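Local atomic coordinates of alpha-1,4-endofucoidanase (Mariniflexile fucanivorans, PDB entry 6DLH), a protein that hydrolyses alpha-1,4 linkages inside fucoidan chains, as an endo-acting, retaining glycoside hydrolase of family 107, and carries several bound calcium ions. Residues Asn279-Ala284 with Ala326-Arg332; Asn323-Phe327 with Asn337-His341; Asp681-Ile685 with Asn707-Phe711; Pro699-Ala704 with Val728-Ile732. All coordinates share one frame; numbering follows the deposited sequence.

Interaction 1. Residues Asn279-Ala284 with Ala326-Arg332. With CA (calcium ion), chain E.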
loop_
_atom_site.group_PDB
_atom_site.type_symbol
_atom_site.label_atom_id
_atom_site.label_comp_id
_atom_site.label_asym_id
_atom_site.label_seq_id
_atom_site.Cartn_x
_atom_site.Cartn_y
_atom_site.Cartn_z
ATOM N N ASN A 279 14.317 25.926 17.738
ATOM C CA ASN A 279 14.139 25.225 16.479
ATOM C C ASN A 279 13.133 24.098 16.698
ATOM O O ASN A 279 13.312 23.256 17.576
ATOM C CB ASN A 279 15.471 24.777 15.873
ATOM C CG ASN A 279 15.358 24.392 14.414
ATOM O OD1 ASN A 279 14.420 23.706 14.008
ATOM N ND2 ASN A 279 16.311 24.832 13.613
ATOM N N PRO A 280 12.011 24.082 15.943
ATOM C CA PRO A 280 11.006 23.027 16.093
ATOM C C PRO A 280 11.464 21.671 15.558
ATOM O O PRO A 280 10.752 20.681 15.724
ATOM C CB PRO A 280 9.821 23.541 15.262
ATOM C CG PRO A 280 10.468 24.437 14.228
ATOM C CD PRO A 280 11.628 25.100 14.951
ATOM N N PHE A 281 12.636 21.641 14.902
ATOM C CA PHE A 281 13.164 20.396 14.372
ATOM C C PHE A 281 14.398 19.973 15.165
ATOM O O PHE A 281 15.330 20.760 15.333
ATOM C CB PHE A 281 13.490 20.525 12.881
ATOM C CG PHE A 281 12.390 21.106 12.025
ATOM C CD1 PHE A 281 11.202 20.418 11.825
ATOM C CD2 PHE A 281 12.551 22.341 11.407
ATOM C CE1 PHE A 281 10.192 20.956 11.043
ATOM C CE2 PHE A 281 11.537 22.884 10.632
ATOM C CZ PHE A 281 10.362 22.181 10.438
ATOM N N THR A 282 14.376 18.731 15.663
ATOM C CA THR A 282 15.575 18.066 16.150
ATOM C C THR A 282 16.677 18.189 15.093
ATOM O O THR A 282 16.418 18.062 13.897
ATOM C CB THR A 282 15.261 16.614 16.540
ATOM O OG1 THR A 282 14.428 16.665 17.698
ATOM C CG2 THR A 282 16.492 15.794 16.860
ATOM N N SER A 283 17.902 18.471 15.550
ATOM C CA SER A 283 19.025 18.783 14.680
ATOM C C SER A 283 19.305 17.650 13.691
ATOM O O SER A 283 19.112 16.475 13.997
ATOM C CB SER A 283 20.249 19.105 15.495
ATOM O OG SER A 283 21.159 19.871 14.723
ATOM N N ALA A 284 19.773 18.024 12.499
ATOM C CA ALA A 284 20.104 17.070 11.454
ATOM C C ALA A 284 21.257 16.168 11.898
ATOM O O ALA A 284 22.251 16.644 12.453
ATOM C CB ALA A 284 20.465 17.820 10.194
ATOM N N ALA A 326 16.242 24.335 7.341
ATOM C CA ALA A 326 15.946 24.004 8.726
ATOM C C ALA A 326 17.016 24.511 9.692
ATOM O O ALA A 326 16.695 24.862 10.826
ATOM C CB ALA A 326 15.745 22.518 8.872
ATOM N N PHE A 327 18.289 24.516 9.269
ATOM C CA PHE A 327 19.353 24.614 10.256
ATOM C C PHE A 327 20.369 25.701 9.909
ATOM O O PHE A 327 21.559 25.516 10.139
ATOM C CB PHE A 327 19.993 23.243 10.483
ATOM C CG PHE A 327 19.012 22.188 10.918
ATOM C CD1 PHE A 327 18.345 22.300 12.135
ATOM C CD2 PHE A 327 18.723 21.102 10.103
ATOM C CE1 PHE A 327 17.427 21.339 12.536
ATOM C CE2 PHE A 327 17.803 20.143 10.505
ATOM C CZ PHE A 327 17.162 20.260 11.722
ATOM N N ARG A 328 19.896 26.852 9.421
ATOM C CA ARG A 328 20.807 27.946 9.117
ATOM C C ARG A 328 21.009 28.821 10.356
ATOM O O ARG A 328 21.411 29.976 10.241
ATOM C CB ARG A 328 20.355 28.729 7.878
ATOM C CG ARG A 328 21.214 28.474 6.648
ATOM C CD ARG A 328 20.560 27.879 5.417
ATOM N NE ARG A 328 20.448 28.876 4.360
ATOM C CZ ARG A 328 20.574 28.647 3.052
ATOM N NH1 ARG A 328 20.836 27.435 2.589
ATOM N NH2 ARG A 328 20.431 29.647 2.203
ATOM N N ASP A 329 20.788 28.233 11.541
ATOM C CA ASP A 329 20.668 28.981 12.783
ATOM C C ASP A 329 21.715 28.534 13.805
ATOM O O ASP A 329 21.758 29.064 14.908
ATOM C CB ASP A 329 19.236 28.900 13.336
ATOM C CG ASP A 329 18.782 27.509 13.777
ATOM O OD1 ASP A 329 19.418 26.511 13.383
ATOM O OD2 ASP A 329 17.787 27.433 14.521
ATOM N N ASP A 330 22.550 27.556 13.447
ATOM C CA ASP A 330 23.505 26.996 14.391
ATOM C C ASP A 330 24.934 27.290 13.926
ATOM O O ASP A 330 25.153 28.155 13.078
ATOM C CB ASP A 330 23.235 25.505 14.629
ATOM C CG ASP A 330 23.418 24.633 13.398
ATOM O OD1 ASP A 330 23.817 25.173 12.342
ATOM O OD2 ASP A 330 23.157 23.416 13.499
ATOM N N THR A 331 25.894 26.529 14.471
ATOM C CA THR A 331 27.312 26.786 14.263
ATOM C C THR A 331 27.922 25.775 13.289
ATOM O O THR A 331 29.106 25.870 12.979
ATOM C CB THR A 331 28.073 26.847 15.599
ATOM O OG1 THR A 331 27.847 25.643 16.332
ATOM C CG2 THR A 331 27.683 28.029 16.457
ATOM N N ARG A 332 27.117 24.817 12.806
ATOM C CA ARG A 332 27.586 23.815 11.856
ATOM C C ARG A 332 27.243 24.257 10.433
ATOM O O ARG A 332 26.112 24.644 10.164
ATOM C CB ARG A 332 26.954 22.459 12.182
ATOM C CG ARG A 332 27.170 21.988 13.614
ATOM C CD ARG A 332 26.241 20.832 13.932
ATOM N NE ARG A 332 26.608 20.066 15.115
ATOM C CZ ARG A 332 26.028 18.926 15.490
ATOM N NH1 ARG A 332 25.046 18.401 14.772
ATOM N NH2 ARG A 332 26.431 18.309 16.586
HETATM CA CA CA E . 23.930 25.215 9.971
HETATM O O HOH W 1 22.966 19.249 12.705
HETATM O O HOH W 2 21.072 22.305 15.180
HETATM O O HOH W 3 22.998 16.287 14.908
HETATM O O HOH W 4 24.196 27.605 10.366
#
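Asn-279 ND2 is shared between two acceptors: it donates to Ala-326 O at 2.8 Å (155°) and to Asp-329 OD2 at 3.1 Å. The amide thus ties an Asx turn, made by Phe-281 N donating back to Asn-279 OD1 at 2.9 Å, to a calcium-binding loop of the catalytic domain. Ala-326 O lies in the amide plane and is met nearly along its C=O axis, whereas the carboxylate is approached on its syn side, tilted out of plane. Asn-279 CG stands anti to the backbone N (chi1 -164°), carrying the amide across to the loop. A leucine here would probably leave Ala-326 O and Asp-329 without this donor and release the turn at Phe-281.

Beyond the amide, Phe-327 fills the gap between the two loops. Ala-284 N lies over one ring face, offset toward the rim, and Ala-284 CB meets Phe-327 CE2 at 3.5 Å; Phe-281 O faces the ring edge. Phe-327 also turns its own backbone O to the calcium ion, which Asp-330 OD1, Arg-332 O, a water, Asn-335 and Asp-336 also bind. Asp-330 suits the place because one oxygen can serve the metal while OD2 accepts a hydrogen bond from a water. Arg-332, whose NH2 is held by Ala-241 O, joins in through solvent: its NH1 donates to two waters, each of which donates to Ala-284 O, at 2.7 and 2.6 Å.

Interaction 2. Residues Asn323-Phe327 with Asn337-His341; sequences NGYAF and NVVAH. With CA (calcium ion), chain E.
Phe-327 presents the edge of its ring to Val-338, whose CG1 lies near the ring plane, 3.7 Å from Phe-327 CE2. Val-338 reaches it because CG1 is anti to the backbone N (chi1 174°), and a branched aliphatic residue suits this buried place. Tyr-325 also turns an edge, here toward carbonyls: Asn-337 O lies in the plane of the ring, 4.0 Å from Tyr-325 CD1, while Arg-328 makes a cation-pi contact with the same ring. Ala-326, between them in sequence, has its methyl beside that of Ala-340, CB to CB 4.1 Å, and their small size lets the backbones come close.

Two nearly straight bonds fasten those backbones. Ala-340 N donates to Gly-324 O at 2.7 Å, from well above the carbonyl plane, and Ala-326 N donates to Val-338 O at 3.1 Å; a water accepting from Phe-327 N donates to that same oxygen. Gly-324 has a positive phi (89°), where a side chain would press on the preceding carbonyl. Its N closes the Schellman motif, with Asn-323 as C-prime residue, that ends helix 307-321. The arrangement is a single beta bridge, Tyr-325 with Val-339, closing the base of the calcium-binding loop just before strand 341-342 of the parallel sheet.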
loop_
_atom_site.group_PDB
_atom_site.type_symbol
_atom_site.label_atom_id
_atom_site.label_comp_id
_atom_site.label_asym_id
_atom_site.label_seq_id
_atom_site.Cartn_x
_atom_site.Cartn_y
_atom_site.Cartn_z
ATOM N N ASN A 323 12.871 30.339 4.909
ATOM C CA ASN A 323 12.865 30.088 3.471
ATOM C C ASN A 323 13.064 28.604 3.149
ATOM O O ASN A 323 13.632 28.277 2.111
ATOM C CB ASN A 323 13.907 30.936 2.728
ATOM C CG ASN A 323 13.797 32.417 3.025
ATOM O OD1 ASN A 323 12.741 33.020 2.846
ATOM N ND2 ASN A 323 14.887 33.015 3.476
ATOM N N GLY A 324 12.594 27.709 4.029
ATOM C CA GLY A 324 12.596 26.284 3.736
ATOM C C GLY A 324 13.881 25.563 4.143
ATOM O O GLY A 324 14.020 24.377 3.865
ATOM N N TYR A 325 14.799 26.273 4.813
ATOM C CA TYR A 325 16.028 25.676 5.324
ATOM C C TYR A 325 15.935 25.534 6.841
ATOM O O TYR A 325 15.602 26.486 7.542
ATOM C CB TYR A 325 17.252 26.487 4.880
ATOM C CG TYR A 325 17.459 26.482 3.386
ATOM C CD1 TYR A 325 17.952 25.358 2.740
ATOM C CD2 TYR A 325 17.126 27.585 2.612
ATOM C CE1 TYR A 325 18.115 25.330 1.362
ATOM C CE2 TYR A 325 17.288 27.575 1.234
ATOM C CZ TYR A 325 17.782 26.441 0.610
ATOM O OH TYR A 325 17.928 26.410 -0.746
ATOM N N ALA A 326 16.242 24.335 7.341
ATOM C CA ALA A 326 15.946 24.004 8.726
ATOM C C ALA A 326 17.016 24.511 9.692
ATOM O O ALA A 326 16.695 24.862 10.826
ATOM C CB ALA A 326 15.745 22.518 8.872
ATOM N N PHE A 327 18.289 24.516 9.269
ATOM C CA PHE A 327 19.353 24.614 10.256
ATOM C C PHE A 327 20.369 25.701 9.909
ATOM O O PHE A 327 21.559 25.516 10.139
ATOM C CB PHE A 327 19.993 23.243 10.483
ATOM C CG PHE A 327 19.012 22.188 10.918
ATOM C CD1 PHE A 327 18.345 22.300 12.135
ATOM C CD2 PHE A 327 18.723 21.102 10.103
ATOM C CE1 PHE A 327 17.427 21.339 12.536
ATOM C CE2 PHE A 327 17.803 20.143 10.505
ATOM C CZ PHE A 327 17.162 20.260 11.722
ATOM N N ASN A 337 21.946 23.017 3.962
ATOM C CA ASN A 337 21.055 22.795 2.833
ATOM C C ASN A 337 19.932 21.827 3.200
ATOM O O ASN A 337 19.074 21.556 2.365
ATOM C CB ASN A 337 21.788 22.334 1.570
ATOM C CG ASN A 337 22.761 23.365 1.049
ATOM O OD1 ASN A 337 23.937 23.058 0.852
ATOM N ND2 ASN A 337 22.289 24.583 0.836
ATOM N N VAL A 338 19.944 21.320 4.439
ATOM C CA VAL A 338 18.878 20.463 4.939
ATOM C C VAL A 338 17.546 21.221 4.852
ATOM O O VAL A 338 17.446 22.378 5.242
ATOM C CB VAL A 338 19.202 19.960 6.359
ATOM C CG1 VAL A 338 18.058 19.175 6.979
ATOM C CG2 VAL A 338 20.483 19.138 6.377
ATOM N N VAL A 339 16.534 20.568 4.277
ATOM C CA VAL A 339 15.281 21.228 3.949
ATOM C C VAL A 339 14.298 21.098 5.116
ATOM O O VAL A 339 14.168 20.039 5.727
ATOM C CB VAL A 339 14.706 20.673 2.630
ATOM C CG1 VAL A 339 13.264 21.116 2.392
ATOM C CG2 VAL A 339 15.595 21.050 1.445
ATOM N N ALA A 340 13.615 22.202 5.426
ATOM C CA ALA A 340 12.599 22.190 6.463
ATOM C C ALA A 340 11.365 21.470 5.925
ATOM O O ALA A 340 10.856 21.825 4.867
ATOM C CB ALA A 340 12.286 23.604 6.884
ATOM N N HIS A 341 10.902 20.453 6.659
ATOM C CA HIS A 341 9.756 19.675 6.220
ATOM C C HIS A 341 8.888 19.297 7.418
ATOM O O HIS A 341 9.396 19.039 8.504
ATOM C CB HIS A 341 10.222 18.457 5.406
ATOM C CG HIS A 341 9.230 17.345 5.349
ATOM N ND1 HIS A 341 9.141 16.382 6.341
ATOM C CD2 HIS A 341 8.287 17.039 4.436
ATOM C CE1 HIS A 341 8.186 15.528 6.036
ATOM N NE2 HIS A 341 7.654 15.903 4.866
HETATM CA CA CA E . 23.930 25.215 9.971
HETATM O O HOH W 5 19.372 23.803 6.858
HETATM O O HOH W 4 24.196 27.605 10.366
#

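Interaction 3. Residues Asp681-Ile685 with Asn707-Phe711; sequences DWLTI and NSFTF
The buried face of an immunoglobulin-like beta-sandwich, in the last such domain of the chain, is where Trp-682, Leu-683 and Ile-685 meet Asn-707, Phe-709 and Phe-711 from the facing strand 705-713. Alternate residues of that strand point inward, and the large rings of Phe-709 and Phe-711 span the gap between backbones, 8.7 Å from Leu-683 CA to Phe-709 CA. Leu-683 CD2 sits over the centre of the Phe-709 ring, 3.5 Å from its centroid, a CH-pi contact. The same methyl meets the edge of Phe-711 at CZ, 4.1 Å away, and Ile-685 CB lies 4.0 Å from Phe-711 CE2.

Phe-709 turns its edge to the face of the Trp-682 five-membered ring, with the planes at 86°. Trp-682 CG lies between its backbone N and carbonyl carbon (chi1 65°), which swings the indole so that NE1 donates to Asn-707 OD1 at 3.0 Å, nearly straight (173°) but from above the carbonyl plane. The amide's ND2 is taken by Asp-703 O. A leucine in place of Trp-682 would probably leave Asn-707 OD1 without its indole donor and Phe-709 without an aromatic face. Apolar contact thus fills the interior, while the one polar pair probably limits the rotation of the indole at its margin.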
loop_
_atom_site.group_PDB
_atom_site.type_symbol
_atom_site.label_atom_id
_atom_site.label_comp_id
_atom_site.label_asym_id
_atom_site.label_seq_id
_atom_site.Cartn_x
_atom_site.Cartn_y
_atom_site.Cartn_z
ATOM N N ASP A 681 -34.573 -29.591 27.582
ATOM C CA ASP A 681 -35.550 -28.774 26.875
ATOM C C ASP A 681 -35.058 -27.343 26.669
ATOM O O ASP A 681 -35.576 -26.640 25.803
ATOM C CB ASP A 681 -36.882 -28.719 27.630
ATOM C CG ASP A 681 -37.828 -29.863 27.312
ATOM O OD1 ASP A 681 -37.558 -30.602 26.337
ATOM O OD2 ASP A 681 -38.835 -30.001 28.039
ATOM N N TRP A 682 -34.076 -26.913 27.472
ATOM C CA TRP A 682 -33.693 -25.510 27.481
ATOM C C TRP A 682 -33.027 -25.070 26.175
ATOM O O TRP A 682 -33.149 -23.904 25.805
ATOM C CB TRP A 682 -32.868 -25.141 28.722
ATOM C CG TRP A 682 -31.529 -25.801 28.828
ATOM C CD1 TRP A 682 -31.231 -26.947 29.506
ATOM C CD2 TRP A 682 -30.285 -25.328 28.279
ATOM N NE1 TRP A 682 -29.896 -27.229 29.404
ATOM C CE2 TRP A 682 -29.288 -26.253 28.660
ATOM C CE3 TRP A 682 -29.916 -24.220 27.505
ATOM C CZ2 TRP A 682 -27.952 -26.105 28.287
ATOM C CZ3 TRP A 682 -28.596 -24.074 27.139
ATOM C CH2 TRP A 682 -27.629 -25.005 27.524
ATOM N N LEU A 683 -32.344 -25.996 25.481
ATOM C CA LEU A 683 -31.576 -25.663 24.289
ATOM C C LEU A 683 -32.358 -26.041 23.030
ATOM O O LEU A 683 -32.716 -27.202 22.835
ATOM C CB LEU A 683 -30.220 -26.378 24.357
ATOM C CG LEU A 683 -29.277 -26.180 23.165
ATOM C CD1 LEU A 683 -28.320 -25.017 23.395
ATOM C CD2 LEU A 683 -28.485 -27.447 22.889
ATOM N N THR A 684 -32.629 -25.046 22.176
ATOM C CA THR A 684 -33.221 -25.307 20.871
ATOM C C THR A 684 -32.271 -24.830 19.773
ATOM O O THR A 684 -31.195 -24.314 20.058
ATOM C CB THR A 684 -34.628 -24.708 20.732
ATOM O OG1 THR A 684 -34.567 -23.286 20.866
ATOM C CG2 THR A 684 -35.629 -25.289 21.710
ATOM N N ILE A 685 -32.682 -25.019 18.515
ATOM C CA ILE A 685 -31.873 -24.611 17.383
ATOM C C ILE A 685 -32.783 -23.901 16.395
ATOM O O ILE A 685 -33.942 -24.284 16.229
ATOM C CB ILE A 685 -31.160 -25.816 16.726
ATOM C CG1 ILE A 685 -29.922 -25.383 15.933
ATOM C CG2 ILE A 685 -32.122 -26.638 15.873
ATOM C CD1 ILE A 685 -29.229 -26.506 15.189
ATOM N N ASN A 707 -24.628 -31.687 29.765
ATOM C CA ASN A 707 -25.937 -31.794 29.141
ATOM C C ASN A 707 -25.774 -32.374 27.741
ATOM O O ASN A 707 -25.180 -31.735 26.874
ATOM C CB ASN A 707 -26.631 -30.431 29.047
ATOM C CG ASN A 707 -27.154 -29.913 30.371
ATOM O OD1 ASN A 707 -28.323 -29.541 30.465
ATOM N ND2 ASN A 707 -26.311 -29.890 31.397
ATOM N N SER A 708 -26.326 -33.579 27.531
ATOM C CA SER A 708 -26.132 -34.296 26.283
ATOM C C SER A 708 -27.343 -34.116 25.368
ATOM O O SER A 708 -28.487 -34.247 25.801
ATOM C CB SER A 708 -25.815 -35.744 26.550
ATOM O OG SER A 708 -25.651 -36.458 25.334
ATOM N N PHE A 709 -27.070 -33.806 24.097
ATOM C CA PHE A 709 -28.108 -33.580 23.103
ATOM C C PHE A 709 -27.783 -34.370 21.840
ATOM O O PHE A 709 -26.634 -34.738 21.613
ATOM C CB PHE A 709 -28.205 -32.095 22.740
ATOM C CG PHE A 709 -28.464 -31.163 23.897
ATOM C CD1 PHE A 709 -27.420 -30.714 24.696
ATOM C CD2 PHE A 709 -29.750 -30.729 24.184
ATOM C CE1 PHE A 709 -27.659 -29.858 25.761
ATOM C CE2 PHE A 709 -29.987 -29.875 25.251
ATOM C CZ PHE A 709 -28.942 -29.439 26.035
ATOM N N THR A 710 -28.803 -34.620 21.013
ATOM C CA THR A 710 -28.563 -35.248 19.724
ATOM C C THR A 710 -29.260 -34.426 18.639
ATOM O O THR A 710 -30.364 -33.922 18.845
ATOM C CB THR A 710 -28.923 -36.746 19.735
ATOM O OG1 THR A 710 -30.344 -36.891 19.766
ATOM C CG2 THR A 710 -28.304 -37.507 20.890
ATOM N N PHE A 711 -28.593 -34.296 17.489
ATOM C CA PHE A 711 -29.107 -33.486 16.398
ATOM C C PHE A 711 -28.983 -34.257 15.088
ATOM O O PHE A 711 -28.025 -34.995 14.878
ATOM C CB PHE A 711 -28.405 -32.121 16.346
ATOM C CG PHE A 711 -28.812 -31.157 17.437
ATOM C CD1 PHE A 711 -28.142 -31.130 18.653
ATOM C CD2 PHE A 711 -29.876 -30.282 17.256
ATOM C CE1 PHE A 711 -28.519 -30.246 19.655
ATOM C CE2 PHE A 711 -30.256 -29.402 18.263
ATOM C CZ PHE A 711 -29.579 -29.389 19.464
#

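Interaction 4. Residues Pro699-Ala704 with Val728-Ile732; sequences PINSDA and VIATI
Pro-699 begins the contact with its ring, CB lying 3.7 Å from Val-728 CG1; the compact pyrrolidine gives a rigid apolar surface, and Trp-682 touches both residues. Val-728 CG1 is anti to its backbone N (chi1 174°), which brings it against Pro-699 CB. Ile-700 points its side chain away from the strand, yet its N donates to Asp-703 OD2 at 3.2 Å, reaching the carboxylate on its anti side and out of its plane. Asn-701 then sends its amide along the end of the chain: CG packs on Ala-730 CB at 3.7 Å, and OD1 accepts a weak bond from Thr-731 N, 3.5 Å long though fairly straight (166°). Thr-731 itself is tied by OG1 to Gly-650 O.

Asn-701 and Ser-702 form a short 3-10 segment, part of the loop by which the immunoglobulin-like sandwich passes from strand 692-697 of one sheet to strand 705-713 of the other; the loop closes over the end of strand 720-729. Asp-703 contributes its backbone as well, its O lying 3.3 Å from Val-728 CB. Ala-704 ends the turn, its N donating to Asn-701 O at 2.9 Å. Being small, it can come close to the strand: Ala-704 CA makes a CA-H...O contact with Val-728 O at 3.2 Å, and its methyl lies 4.0 Å from Ala-730 CB.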
loop_
_atom_site.group_PDB
_atom_site.type_symbol
_atom_site.label_atom_id
_atom_site.label_comp_id
_atom_site.label_asym_id
_atom_site.label_seq_id
_atom_site.Cartn_x
_atom_site.Cartn_y
_atom_site.Cartn_z
ATOM N N PRO A 699 -29.992 -21.848 30.520
ATOM C CA PRO A 699 -29.942 -22.914 31.516
ATOM C C PRO A 699 -30.071 -22.307 32.909
ATOM O O PRO A 699 -29.686 -21.159 33.120
ATOM C CB PRO A 699 -28.536 -23.494 31.302
ATOM C CG PRO A 699 -27.704 -22.300 30.875
ATOM C CD PRO A 699 -28.652 -21.438 30.065
ATOM N N ILE A 700 -30.643 -23.083 33.836
ATOM C CA ILE A 700 -30.653 -22.747 35.252
ATOM C C ILE A 700 -29.734 -23.734 35.972
ATOM O O ILE A 700 -29.274 -24.698 35.359
ATOM C CB ILE A 700 -32.092 -22.720 35.817
ATOM C CG1 ILE A 700 -32.823 -24.057 35.638
ATOM C CG2 ILE A 700 -32.879 -21.558 35.219
ATOM C CD1 ILE A 700 -34.139 -24.161 36.387
ATOM N N ASN A 701 -29.474 -23.481 37.263
ATOM C CA ASN A 701 -28.531 -24.258 38.057
ATOM C C ASN A 701 -28.934 -25.731 38.132
ATOM O O ASN A 701 -28.072 -26.603 38.213
ATOM C CB ASN A 701 -28.342 -23.676 39.458
ATOM C CG ASN A 701 -27.561 -22.377 39.447
ATOM O OD1 ASN A 701 -27.512 -21.688 38.431
ATOM N ND2 ASN A 701 -26.950 -22.033 40.568
ATOM N N SER A 702 -30.242 -26.008 38.107
ATOM C CA SER A 702 -30.713 -27.386 38.132
ATOM C C SER A 702 -30.198 -28.167 36.919
ATOM O O SER A 702 -30.335 -29.388 36.877
ATOM C CB SER A 702 -32.214 -27.452 38.240
ATOM O OG SER A 702 -32.825 -27.166 36.990
ATOM N N ASP A 703 -29.593 -27.459 35.951
ATOM C CA ASP A 703 -29.084 -28.057 34.728
ATOM C C ASP A 703 -27.561 -28.230 34.796
ATOM O O ASP A 703 -26.929 -28.536 33.785
ATOM C CB ASP A 703 -29.502 -27.247 33.495
ATOM C CG ASP A 703 -31.002 -27.140 33.259
ATOM O OD1 ASP A 703 -31.713 -28.153 33.458
ATOM O OD2 ASP A 703 -31.453 -26.039 32.867
ATOM N N ALA A 704 -26.980 -28.066 35.995
ATOM C CA ALA A 704 -25.536 -28.059 36.198
ATOM C C ALA A 704 -24.902 -29.385 35.769
ATOM O O ALA A 704 -25.396 -30.460 36.110
ATOM C CB ALA A 704 -25.217 -27.727 37.639
ATOM N N VAL A 728 -22.842 -27.149 31.856
ATOM C CA VAL A 728 -23.481 -25.984 32.447
ATOM C C VAL A 728 -22.892 -25.767 33.841
ATOM O O VAL A 728 -23.047 -26.618 34.710
ATOM C CB VAL A 728 -25.018 -26.136 32.482
ATOM C CG1 VAL A 728 -25.701 -24.994 33.224
ATOM C CG2 VAL A 728 -25.617 -26.290 31.091
ATOM N N ILE A 729 -22.201 -24.633 34.034
ATOM C CA ILE A 729 -21.636 -24.253 35.322
ATOM C C ILE A 729 -22.682 -23.451 36.093
ATOM O O ILE A 729 -23.252 -22.496 35.565
ATOM C CB ILE A 729 -20.334 -23.439 35.150
ATOM C CG1 ILE A 729 -19.316 -24.113 34.225
ATOM C CG2 ILE A 729 -19.724 -23.083 36.499
ATOM C CD1 ILE A 729 -18.668 -25.353 34.800
ATOM N N ALA A 730 -22.907 -23.846 37.354
ATOM C CA ALA A 730 -23.882 -23.216 38.233
ATOM C C ALA A 730 -23.299 -21.934 38.823
ATOM O O ALA A 730 -22.132 -21.903 39.218
ATOM C CB ALA A 730 -24.296 -24.182 39.319
ATOM N N THR A 731 -24.139 -20.893 38.890
ATOM C CA THR A 731 -23.723 -19.577 39.349
ATOM C C THR A 731 -23.782 -19.527 40.876
ATOM O O THR A 731 -24.854 -19.345 41.453
ATOM C CB THR A 731 -24.568 -18.469 38.703
ATOM O OG1 THR A 731 -24.690 -18.699 37.297
ATOM C CG2 THR A 731 -24.007 -17.086 38.955
ATOM N N ILE A 732 -22.611 -19.694 41.505
ATOM C CA ILE A 732 -22.475 -19.763 42.952
ATOM C C ILE A 732 -21.848 -18.456 43.447
ATOM O O ILE A 732 -22.558 -17.503 43.772
ATOM C CB ILE A 732 -21.638 -20.992 43.365
#

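Overall arrangement
Interactions 1 and 2 share Ala-326 and Phe-327 and meet at one calcium ion: residues 323-327 and 337-341 close the loop on its buried side, chiefly through backbone bonds, whereas interaction 1 ties it to a second loop and, being partly exposed, adds an amide, carboxylates and waters to the packing of the Phe-327 ring. Interactions 3 and 4 lie 70 to 73 Å away, centre to centre, in the last immunoglobulin-like domain, away from the metal sites. Their segments alternate along the chain and they touch where Trp-682 meets Pro-699, Asp-703 and Val-728. Interaction 3 is aromatic core between the sheets; interaction 4 is the partly exposed edge, with small residues and a weak bond.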